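Local coordinates for protein glucose-6-phosphate 1-dehydrogenase (Kluyveromyces lactis, PDB 7E6I) that oxidises glucose 6-phosphate to 6-phosphogluconolactone with NADP+ as hydride acceptor, opening the oxidative pentose phosphate pathway and supplying NADPH, at residues G230-I235 and P299-D304; K102-F107 and P116-Y121; M196-T201 and E256-F261. All coordinates share one frame; numbering follows the deposited sequence.

Contact 1: G230-I235 and P299-D304; sequences GYFDSI and PSYLDD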
loop_
_atom_site.group_PDB
_atom_site.type_symbol
_atom_site.label_atom_id
_atom_site.label_comp_id
_atom_site.label_asym_id
_atom_site.label_seq_id
_atom_site.Cartn_x
_atom_site.Cartn_y
_atom_site.Cartn_z
ATOM N N GLY A 230 -13.606 -8.732 16.339
ATOM C CA GLY A 230 -14.544 -7.676 16.680
ATOM C C GLY A 230 -14.168 -6.353 16.050
ATOM O O GLY A 230 -15.034 -5.574 15.648
ATOM N N TYR A 231 -12.869 -6.086 15.949
ATOM C CA TYR A 231 -12.396 -4.896 15.252
ATOM C C TYR A 231 -12.653 -4.995 13.753
ATOM O O TYR A 231 -13.101 -4.029 13.121
ATOM C CB TYR A 231 -10.905 -4.713 15.513
ATOM C CG TYR A 231 -10.579 -4.352 16.937
ATOM C CD1 TYR A 231 -11.147 -3.235 17.538
ATOM C CD2 TYR A 231 -9.703 -5.132 17.688
ATOM C CE1 TYR A 231 -10.849 -2.900 18.847
ATOM C CE2 TYR A 231 -9.402 -4.809 18.996
ATOM C CZ TYR A 231 -9.975 -3.689 19.568
ATOM O OH TYR A 231 -9.683 -3.364 20.870
ATOM N N PHE A 232 -12.361 -6.152 13.165
ATOM C CA PHE A 232 -12.500 -6.305 11.729
ATOM C C PHE A 232 -13.948 -6.177 11.289
ATOM O O PHE A 232 -14.207 -5.874 10.115
ATOM C CB PHE A 232 -11.925 -7.655 11.312
ATOM C CG PHE A 232 -11.640 -7.774 9.843
ATOM C CD1 PHE A 232 -10.495 -7.222 9.298
ATOM C CD2 PHE A 232 -12.504 -8.466 9.011
ATOM C CE1 PHE A 232 -10.217 -7.355 7.946
ATOM C CE2 PHE A 232 -12.238 -8.588 7.661
ATOM C CZ PHE A 232 -11.093 -8.036 7.129
ATOM N N ASP A 233 -14.889 -6.363 12.219
ATOM C CA ASP A 233 -16.295 -6.478 11.848
ATOM C C ASP A 233 -16.796 -5.219 11.163
ATOM O O ASP A 233 -17.554 -5.293 10.194
ATOM C CB ASP A 233 -17.141 -6.785 13.079
ATOM C CG ASP A 233 -18.509 -7.286 12.713
ATOM O OD1 ASP A 233 -18.571 -8.406 12.171
ATOM O OD2 ASP A 233 -19.511 -6.566 12.937
ATOM N N SER A 234 -16.384 -4.061 11.642
ATOM C CA SER A 234 -16.803 -2.811 11.035
ATOM C C SER A 234 -15.920 -2.402 9.857
ATOM O O SER A 234 -16.206 -1.381 9.219
ATOM C CB SER A 234 -16.792 -1.707 12.087
ATOM O OG SER A 234 -15.499 -1.605 12.662
ATOM N N ILE A 235 -14.852 -3.158 9.572
ATOM C CA ILE A 235 -13.920 -2.859 8.486
ATOM C C ILE A 235 -14.306 -3.661 7.246
ATOM O O ILE A 235 -14.820 -3.099 6.269
ATOM C CB ILE A 235 -12.468 -3.181 8.879
ATOM C CG1 ILE A 235 -12.030 -2.447 10.150
ATOM C CG2 ILE A 235 -11.533 -2.817 7.750
ATOM C CD1 ILE A 235 -12.343 -0.993 10.146
ATOM N N PRO A 299 -10.909 -22.290 13.516
ATOM C CA PRO A 299 -12.227 -21.759 13.869
ATOM C C PRO A 299 -12.859 -21.011 12.709
ATOM O O PRO A 299 -12.188 -20.550 11.785
ATOM C CB PRO A 299 -11.909 -20.798 15.014
ATOM C CG PRO A 299 -10.560 -20.253 14.633
ATOM C CD PRO A 299 -9.823 -21.394 13.954
ATOM N N SER A 300 -14.181 -20.891 12.771
ATOM C CA SER A 300 -14.865 -19.992 11.861
ATOM C C SER A 300 -14.593 -18.543 12.260
ATOM O O SER A 300 -14.071 -18.248 13.342
ATOM C CB SER A 300 -16.366 -20.268 11.862
ATOM O OG SER A 300 -16.932 -19.917 13.113
ATOM N N TYR A 301 -14.944 -17.623 11.361
ATOM C CA TYR A 301 -14.884 -16.218 11.732
ATOM C C TYR A 301 -15.776 -15.940 12.941
ATOM O O TYR A 301 -15.414 -15.134 13.809
ATOM C CB TYR A 301 -15.272 -15.344 10.537
ATOM C CG TYR A 301 -15.394 -13.870 10.865
ATOM C CD1 TYR A 301 -14.263 -13.089 11.081
ATOM C CD2 TYR A 301 -16.639 -13.257 10.946
ATOM C CE1 TYR A 301 -14.369 -11.749 11.380
ATOM C CE2 TYR A 301 -16.751 -11.913 11.235
ATOM C CZ TYR A 301 -15.618 -11.161 11.459
ATOM O OH TYR A 301 -15.735 -9.816 11.771
ATOM N N LEU A 302 -16.913 -16.638 13.038
ATOM C CA LEU A 302 -17.873 -16.417 14.116
ATOM C C LEU A 302 -17.452 -17.064 15.432
ATOM O O LEU A 302 -17.888 -16.613 16.496
ATOM C CB LEU A 302 -19.254 -16.931 13.699
ATOM C CG LEU A 302 -19.914 -16.270 12.478
ATOM C CD1 LEU A 302 -21.201 -16.976 12.134
ATOM C CD2 LEU A 302 -20.177 -14.777 12.682
ATOM N N ASP A 303 -16.617 -18.106 15.390
ATOM C CA ASP A 303 -16.068 -18.679 16.615
ATOM C C ASP A 303 -15.317 -17.655 17.449
ATOM O O ASP A 303 -15.078 -17.898 18.634
ATOM C CB ASP A 303 -15.122 -19.830 16.289
ATOM C CG ASP A 303 -15.844 -21.072 15.858
ATOM O OD1 ASP A 303 -17.076 -21.137 16.050
ATOM O OD2 ASP A 303 -15.185 -21.983 15.310
ATOM N N ASP A 304 -14.900 -16.541 16.855
ATOM C CA ASP A 304 -14.218 -15.499 17.608
ATOM C C ASP A 304 -15.136 -14.973 18.704
ATOM O O ASP A 304 -16.283 -14.591 18.443
ATOM C CB ASP A 304 -13.793 -14.367 16.666
ATOM C CG ASP A 304 -12.826 -13.394 17.313
ATOM O OD1 ASP A 304 -13.157 -12.852 18.391
ATOM O OD2 ASP A 304 -11.736 -13.154 16.739
#
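Tyr301 reaches across to Asp233 and Phe232, joining a turn in the loop between strands 285-291 and 316-321 to the short helix 229-232 of the C-terminal domain. Tyr301 opens a type I beta turn that runs to Asp304, and its CA stays 9.8 Å from that of Asp233, so a long side chain is needed to bridge the two backbones.

The polar part lies at the phenol end. The hydrogen bond that holds Asp233 OD1 comes from Ser311 OG. With CG anti to the backbone N (chi1 173°), the Tyr301 ring is carried toward the helix, and its OH comes to 3.2 Å from Asp233 OD1 and 3.4 Å from Asp233 CA. OD1 sits at the edge of the ring, and carboxylate and ring planes are only 13° apart, although the two side chains cross at about a right angle.

The apolar part is slighter: Tyr301 CE1 approaches Phe232 CD2 at a loose 4.5 Å. Tyrosine suits the place because the rim of its ring approaches Phe232 obliquely while its hydroxyl comes up to the acid. The Phe232 side chain comes, at its nearest atoms, to about 5 Å from the bound glucose 6-phosphate and lies close to Asp240 and Lys339 of its pocket, so the contact lies just behind the pocket.

Further bonds tie down the loop around Tyr301. Asp304 OD2 accepts from the backbone N of Gly227 and Gly229, tying the end of the turn to the start of the helix. Ser300 OG forms an ST motif by accepting from Asp303 N at 2.9 Å, and Ser300 N returns a bond of 2.9 Å to Asp303 OD2, meeting that oxygen from well above the carboxylate plane.

Contact 2: K102-F107 and P116-Y121; sequences KIIEEF and PHRLFY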
loop_
_atom_site.group_PDB
_atom_site.type_symbol
_atom_site.label_atom_id
_atom_site.label_comp_id
_atom_site.label_asym_id
_atom_site.label_seq_id
_atom_site.Cartn_x
_atom_site.Cartn_y
_atom_site.Cartn_z
ATOM N N LYS A 102 11.150 24.482 21.182
ATOM C CA LYS A 102 12.388 24.960 21.795
ATOM C C LYS A 102 13.532 23.976 21.587
ATOM O O LYS A 102 14.641 24.377 21.214
ATOM C CB LYS A 102 12.178 25.223 23.288
ATOM N N ILE A 103 13.289 22.687 21.838
ATOM C CA ILE A 103 14.297 21.672 21.537
ATOM C C ILE A 103 14.785 21.817 20.102
ATOM O O ILE A 103 15.990 21.750 19.829
ATOM C CB ILE A 103 13.735 20.261 21.793
ATOM C CG1 ILE A 103 12.916 20.234 23.084
ATOM C CG2 ILE A 103 14.863 19.225 21.826
ATOM C CD1 ILE A 103 12.538 18.841 23.537
ATOM N N ILE A 104 13.860 22.043 19.165
ATOM C CA ILE A 104 14.223 22.036 17.752
ATOM C C ILE A 104 14.999 23.295 17.387
ATOM O O ILE A 104 16.041 23.231 16.725
ATOM C CB ILE A 104 12.967 21.862 16.870
ATOM C CG1 ILE A 104 12.442 20.427 16.960
ATOM C CG2 ILE A 104 13.267 22.223 15.415
ATOM C CD1 ILE A 104 11.144 20.203 16.226
ATOM N N GLU A 105 14.512 24.457 17.820
ATOM C CA GLU A 105 15.220 25.701 17.529
ATOM C C GLU A 105 16.588 25.742 18.202
ATOM O O GLU A 105 17.525 26.343 17.664
ATOM C CB GLU A 105 14.358 26.887 17.952
ATOM C CG GLU A 105 13.145 27.090 17.055
ATOM C CD GLU A 105 12.254 28.251 17.484
ATOM O OE1 GLU A 105 11.479 28.748 16.637
ATOM O OE2 GLU A 105 12.311 28.661 18.668
ATOM N N GLU A 106 16.728 25.105 19.367
ATOM C CA GLU A 106 18.043 24.966 19.988
ATOM C C GLU A 106 18.998 24.210 19.076
ATOM O O GLU A 106 20.132 24.647 18.845
ATOM C CB GLU A 106 17.920 24.243 21.330
ATOM C CG GLU A 106 17.702 25.155 22.517
ATOM C CD GLU A 106 18.243 24.573 23.820
ATOM O OE1 GLU A 106 17.648 23.602 24.352
ATOM O OE2 GLU A 106 19.263 25.095 24.318
ATOM N N PHE A 107 18.552 23.063 18.556
ATOM C CA PHE A 107 19.381 22.265 17.659
ATOM C C PHE A 107 19.641 22.996 16.351
ATOM O O PHE A 107 20.759 22.957 15.824
ATOM C CB PHE A 107 18.710 20.911 17.409
ATOM C CG PHE A 107 19.324 20.116 16.288
ATOM C CD1 PHE A 107 20.418 19.296 16.522
ATOM C CD2 PHE A 107 18.797 20.172 15.003
ATOM C CE1 PHE A 107 20.986 18.552 15.495
ATOM C CE2 PHE A 107 19.362 19.437 13.971
ATOM C CZ PHE A 107 20.458 18.624 14.220
ATOM N N PRO A 116 15.079 25.832 8.298
ATOM C CA PRO A 116 14.698 24.588 8.977
ATOM C C PRO A 116 14.098 23.580 7.999
ATOM O O PRO A 116 13.260 23.922 7.158
ATOM C CB PRO A 116 13.671 25.053 10.018
ATOM C CG PRO A 116 13.865 26.529 10.147
ATOM C CD PRO A 116 14.395 27.017 8.841
ATOM N N HIS A 117 14.557 22.333 8.096
ATOM C CA HIS A 117 14.002 21.209 7.343
ATOM C C HIS A 117 13.426 20.222 8.351
ATOM O O HIS A 117 14.181 19.552 9.066
ATOM C CB HIS A 117 15.065 20.523 6.490
ATOM C CG HIS A 117 15.568 21.345 5.346
ATOM N ND1 HIS A 117 16.719 21.023 4.656
ATOM C CD2 HIS A 117 15.089 22.475 4.773
ATOM C CE1 HIS A 117 16.921 21.915 3.701
ATOM N NE2 HIS A 117 15.948 22.809 3.753
ATOM N N ARG A 118 12.099 20.117 8.410
ATOM C CA ARG A 118 11.431 19.346 9.456
ATOM C C ARG A 118 10.450 18.344 8.863
ATOM O O ARG A 118 9.562 18.714 8.082
ATOM C CB ARG A 118 10.699 20.279 10.436
ATOM C CG ARG A 118 11.601 21.357 11.014
ATOM C CD ARG A 118 10.855 22.301 11.912
ATOM N NE ARG A 118 11.737 23.330 12.458
ATOM C CZ ARG A 118 11.336 24.551 12.783
ATOM N NH1 ARG A 118 10.065 24.902 12.618
ATOM N NH2 ARG A 118 12.199 25.419 13.278
ATOM N N LEU A 119 10.609 17.077 9.243
ATOM C CA LEU A 119 9.677 16.018 8.886
ATOM C C LEU A 119 8.926 15.598 10.146
ATOM O O LEU A 119 9.543 15.317 11.179
ATOM C CB LEU A 119 10.408 14.823 8.256
ATOM C CG LEU A 119 9.572 13.631 7.749
ATOM C CD1 LEU A 119 8.694 14.063 6.583
ATOM C CD2 LEU A 119 10.442 12.424 7.341
ATOM N N PHE A 120 7.600 15.587 10.068
ATOM C CA PHE A 120 6.741 15.098 11.143
ATOM C C PHE A 120 6.075 13.810 10.684
ATOM O O PHE A 120 5.222 13.834 9.790
ATOM C CB PHE A 120 5.697 16.146 11.515
ATOM C CG PHE A 120 6.282 17.420 12.028
ATOM C CD1 PHE A 120 6.725 17.519 13.340
ATOM C CD2 PHE A 120 6.417 18.516 11.192
ATOM C CE1 PHE A 120 7.277 18.697 13.815
ATOM C CE2 PHE A 120 6.969 19.699 11.662
ATOM C CZ PHE A 120 7.405 19.789 12.971
ATOM N N TYR A 121 6.463 12.689 11.286
ATOM C CA TYR A 121 5.816 11.406 11.021
ATOM C C TYR A 121 4.727 11.179 12.065
ATOM O O TYR A 121 5.025 11.076 13.260
ATOM C CB TYR A 121 6.833 10.260 11.041
ATOM C CG TYR A 121 6.321 8.999 10.387
ATOM C CD1 TYR A 121 5.203 8.327 10.896
ATOM C CD2 TYR A 121 6.935 8.489 9.246
ATOM C CE1 TYR A 121 4.719 7.183 10.290
ATOM C CE2 TYR A 121 6.456 7.342 8.630
ATOM C CZ TYR A 121 5.355 6.690 9.150
ATOM O OH TYR A 121 4.882 5.547 8.531
#
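Arg118 lays the inner end of its guanidinium against the CG2 methyl of Ile104, strand against helix. The two side chains meet at a slant: Ile104 CG2 is 3.5 Å from Arg118 NE, and the same methyl lies 4.0 Å from CZ. The guanidinium is therefore met obliquely, by a branch methyl near its root. Arg118 sets out from the strand with CG anti to its carbonyl carbon (chi1 -54°) and then runs extended from CG to NE. Arginine suits such a position, since its methylenes pack by the sheet while its charged end reaches an acidic residue of the helix.

The two branches of Ile104 part company. CG2 takes Arg118, whereas CG1 stands beside the backbone N (chi1 -73°) and leads CD1 toward the Phe120 ring, 4.8 Å from its CE1 and not touching it. A branched aliphatic residue can thus present one methyl to the arginine while its longer arm points along the same face of the strand, toward the residue two further on.

This is the second half of a beta-alpha-beta crossover in the Rossmann fold of the NAD-binding domain: helix 94-110 comes from strand 84-88 and leads into strand 117-122, which runs parallel between strands 10-14 and 146-152. Val10 touches both Ile104 and Arg118 from the adjacent strand.

Toward the margin the chemistry changes. Glu105 brings its CG methylene to 4.2 Å from Arg118 NH2, but its OE1 stays 4.8 Å from that nitrogen and pairs with Lys101 instead. The charge of Arg118 is met by Glu108, whose OE1 forms a salt bridge with NH2. Pro116, two residues earlier, places its CB 3.2 Å above the guanidinium plane, offset toward the rim.

Contact 3: M196-T201 and E256-F261; sequences MRFGNT and ERPVSF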
loop_
_atom_site.group_PDB
_atom_site.type_symbol
_atom_site.label_atom_id
_atom_site.label_comp_id
_atom_site.label_asym_id
_atom_site.label_seq_id
_atom_site.Cartn_x
_atom_site.Cartn_y
_atom_site.Cartn_z
ATOM N N MET A 196 8.279 -1.026 -16.263
ATOM C CA MET A 196 8.084 -2.327 -16.887
ATOM C C MET A 196 7.133 -2.248 -18.070
ATOM O O MET A 196 7.423 -2.782 -19.145
ATOM C CB MET A 196 7.555 -3.313 -15.858
ATOM C CG MET A 196 7.749 -4.770 -16.218
ATOM S SD MET A 196 6.563 -5.782 -15.310
ATOM C CE MET A 196 5.049 -4.875 -15.628
ATOM N N ARG A 197 5.980 -1.592 -17.897
ATOM C CA ARG A 197 5.027 -1.581 -19.005
ATOM C C ARG A 197 5.347 -0.479 -20.014
ATOM O O ARG A 197 5.379 -0.739 -21.219
ATOM C CB ARG A 197 3.571 -1.478 -18.501
ATOM C CG ARG A 197 3.260 -0.313 -17.598
ATOM C CD ARG A 197 1.774 -0.263 -17.122
ATOM N NE ARG A 197 0.886 0.232 -18.174
ATOM C CZ ARG A 197 -0.024 1.192 -18.017
ATOM N NH1 ARG A 197 -0.181 1.784 -16.831
ATOM N NH2 ARG A 197 -0.793 1.549 -19.050
ATOM N N PHE A 198 5.597 0.750 -19.553
ATOM C CA PHE A 198 5.836 1.859 -20.477
ATOM C C PHE A 198 7.222 1.821 -21.112
ATOM O O PHE A 198 7.412 2.380 -22.206
ATOM C CB PHE A 198 5.630 3.205 -19.767
ATOM C CG PHE A 198 4.189 3.504 -19.436
ATOM C CD1 PHE A 198 3.238 3.581 -20.435
ATOM C CD2 PHE A 198 3.786 3.695 -18.116
ATOM C CE1 PHE A 198 1.924 3.843 -20.134
ATOM C CE2 PHE A 198 2.464 3.973 -17.803
ATOM C CZ PHE A 198 1.533 4.046 -18.823
ATOM N N GLY A 199 8.186 1.171 -20.479
ATOM C CA GLY A 199 9.503 1.127 -21.055
ATOM C C GLY A 199 9.786 -0.052 -21.949
ATOM O O GLY A 199 10.936 -0.215 -22.371
ATOM N N ASN A 200 8.798 -0.900 -22.257
ATOM C CA ASN A 200 9.049 -2.093 -23.069
ATOM C C ASN A 200 7.933 -2.257 -24.088
ATOM O O ASN A 200 6.793 -2.575 -23.723
ATOM C CB ASN A 200 9.178 -3.331 -22.191
ATOM C CG ASN A 200 10.394 -3.261 -21.294
ATOM O OD1 ASN A 200 11.519 -3.459 -21.759
ATOM N ND2 ASN A 200 10.187 -2.927 -20.011
ATOM N N THR A 201 8.271 -2.024 -25.361
ATOM C CA THR A 201 7.323 -2.205 -26.456
ATOM C C THR A 201 6.659 -3.579 -26.426
ATOM O O THR A 201 5.476 -3.706 -26.755
ATOM C CB THR A 201 8.047 -1.987 -27.774
ATOM O OG1 THR A 201 8.591 -0.665 -27.792
ATOM C CG2 THR A 201 7.106 -2.153 -28.950
ATOM N N GLU A 256 -2.697 6.029 -18.048
ATOM C CA GLU A 256 -1.888 6.422 -19.197
ATOM C C GLU A 256 -0.518 6.913 -18.734
ATOM O O GLU A 256 -0.260 7.104 -17.536
ATOM C CB GLU A 256 -2.566 7.519 -20.011
ATOM C CG GLU A 256 -3.967 7.171 -20.502
ATOM C CD GLU A 256 -3.977 6.052 -21.541
ATOM O OE1 GLU A 256 -3.084 6.036 -22.431
ATOM O OE2 GLU A 256 -4.885 5.192 -21.472
ATOM N N ARG A 257 0.360 7.125 -19.708
ATOM C CA ARG A 257 1.746 7.471 -19.418
ATOM C C ARG A 257 1.819 8.903 -18.901
ATOM O O ARG A 257 1.223 9.801 -19.497
ATOM C CB ARG A 257 2.606 7.308 -20.679
ATOM C CG ARG A 257 4.057 7.792 -20.559
ATOM C CD ARG A 257 4.703 8.027 -21.938
ATOM N NE ARG A 257 4.702 6.789 -22.703
ATOM C CZ ARG A 257 5.705 5.910 -22.710
ATOM N NH1 ARG A 257 6.816 6.164 -22.012
ATOM N NH2 ARG A 257 5.604 4.780 -23.421
ATOM N N PRO A 258 2.504 9.154 -17.800
ATOM C CA PRO A 258 2.688 10.547 -17.370
ATOM C C PRO A 258 3.430 11.325 -18.448
ATOM O O PRO A 258 4.409 10.846 -19.026
ATOM C CB PRO A 258 3.493 10.432 -16.068
ATOM C CG PRO A 258 3.588 8.963 -15.732
ATOM C CD PRO A 258 3.102 8.158 -16.889
ATOM N N VAL A 259 2.928 12.521 -18.765
ATOM C CA VAL A 259 3.505 13.223 -19.908
ATOM C C VAL A 259 4.685 14.091 -19.504
ATOM O O VAL A 259 5.466 14.492 -20.374
ATOM C CB VAL A 259 2.431 14.015 -20.696
ATOM C CG1 VAL A 259 1.030 13.712 -20.172
ATOM C CG2 VAL A 259 2.701 15.486 -20.679
ATOM N N SER A 260 4.890 14.333 -18.214
ATOM C CA SER A 260 6.062 15.072 -17.773
ATOM C C SER A 260 6.782 14.242 -16.719
ATOM O O SER A 260 6.340 13.146 -16.371
ATOM C CB SER A 260 5.678 16.458 -17.243
ATOM O OG SER A 260 5.718 16.489 -15.833
ATOM N N PHE A 261 7.903 14.759 -16.207
ATOM C CA PHE A 261 8.653 14.086 -15.148
ATOM C C PHE A 261 8.295 14.587 -13.763
ATOM O O PHE A 261 8.818 14.063 -12.778
ATOM C CB PHE A 261 10.168 14.213 -15.370
ATOM C CG PHE A 261 10.675 13.356 -16.499
ATOM C CD1 PHE A 261 10.661 13.827 -17.806
ATOM C CD2 PHE A 261 11.119 12.062 -16.266
ATOM C CE1 PHE A 261 11.100 13.031 -18.858
ATOM C CE2 PHE A 261 11.560 11.250 -17.321
ATOM C CZ PHE A 261 11.550 11.737 -18.613
#
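Phe198, with CG anti to the carbonyl carbon (chi1 -70°), turns its ring toward Arg257, whose chain leaves with CG anti to the backbone N and then bends at chi3 (-60°), so that its guanidinium doubles back to the phenylalanine backbone. Arg257 CB makes a CH-pi contact over the ring face, 3.9 Å from the centroid, and NH2 donates a hydrogen bond of 3.2 Å to Phe198 O, a helix-end carbonyl likely to attract a cation; a long arginine can do both. On the opposite face of the ring stands Arg197 NE, and Phe198 CZ sits 3.2 Å above the Arg197 guanidinium, so a flat ring suits the place by offering a face to each arginine. Pro258 CD adds an apolar touch. With an alanine in place of Phe198, the face under Arg257 CB and over the Arg197 guanidinium would be gone, which would probably leave a gap between the two arginines. Within the C-terminal domain, Phe198 thus ends helix 193-198 against the loop that joins helices 236-254 and 263-276, and Arg197 reinforces the junction by bonding Leu252 O of helix 236-254.

Contacts 1 and 2 are largely buried, whereas contact 3 lies at the surface. Contact 2 belongs to the NAD-binding domain; the other two share the C-terminal domain, on opposite sides of the chain's centre with centres 42 Å apart. Their segments alternate along the sequence, and helix 236-254 spans the interval from 230-235 of contact 1 to 256-261 of contact 3. Chemistry follows location: near the substrate pocket, behind Phe232, a phenol comes up to a carboxylate; between helix and parallel sheet an aliphatic branch packs on an arginine whose charge is met elsewhere; and at the surface an aromatic ring lies between two arginines. In contact 3 a guanidinium donates to a helix-end carbonyl.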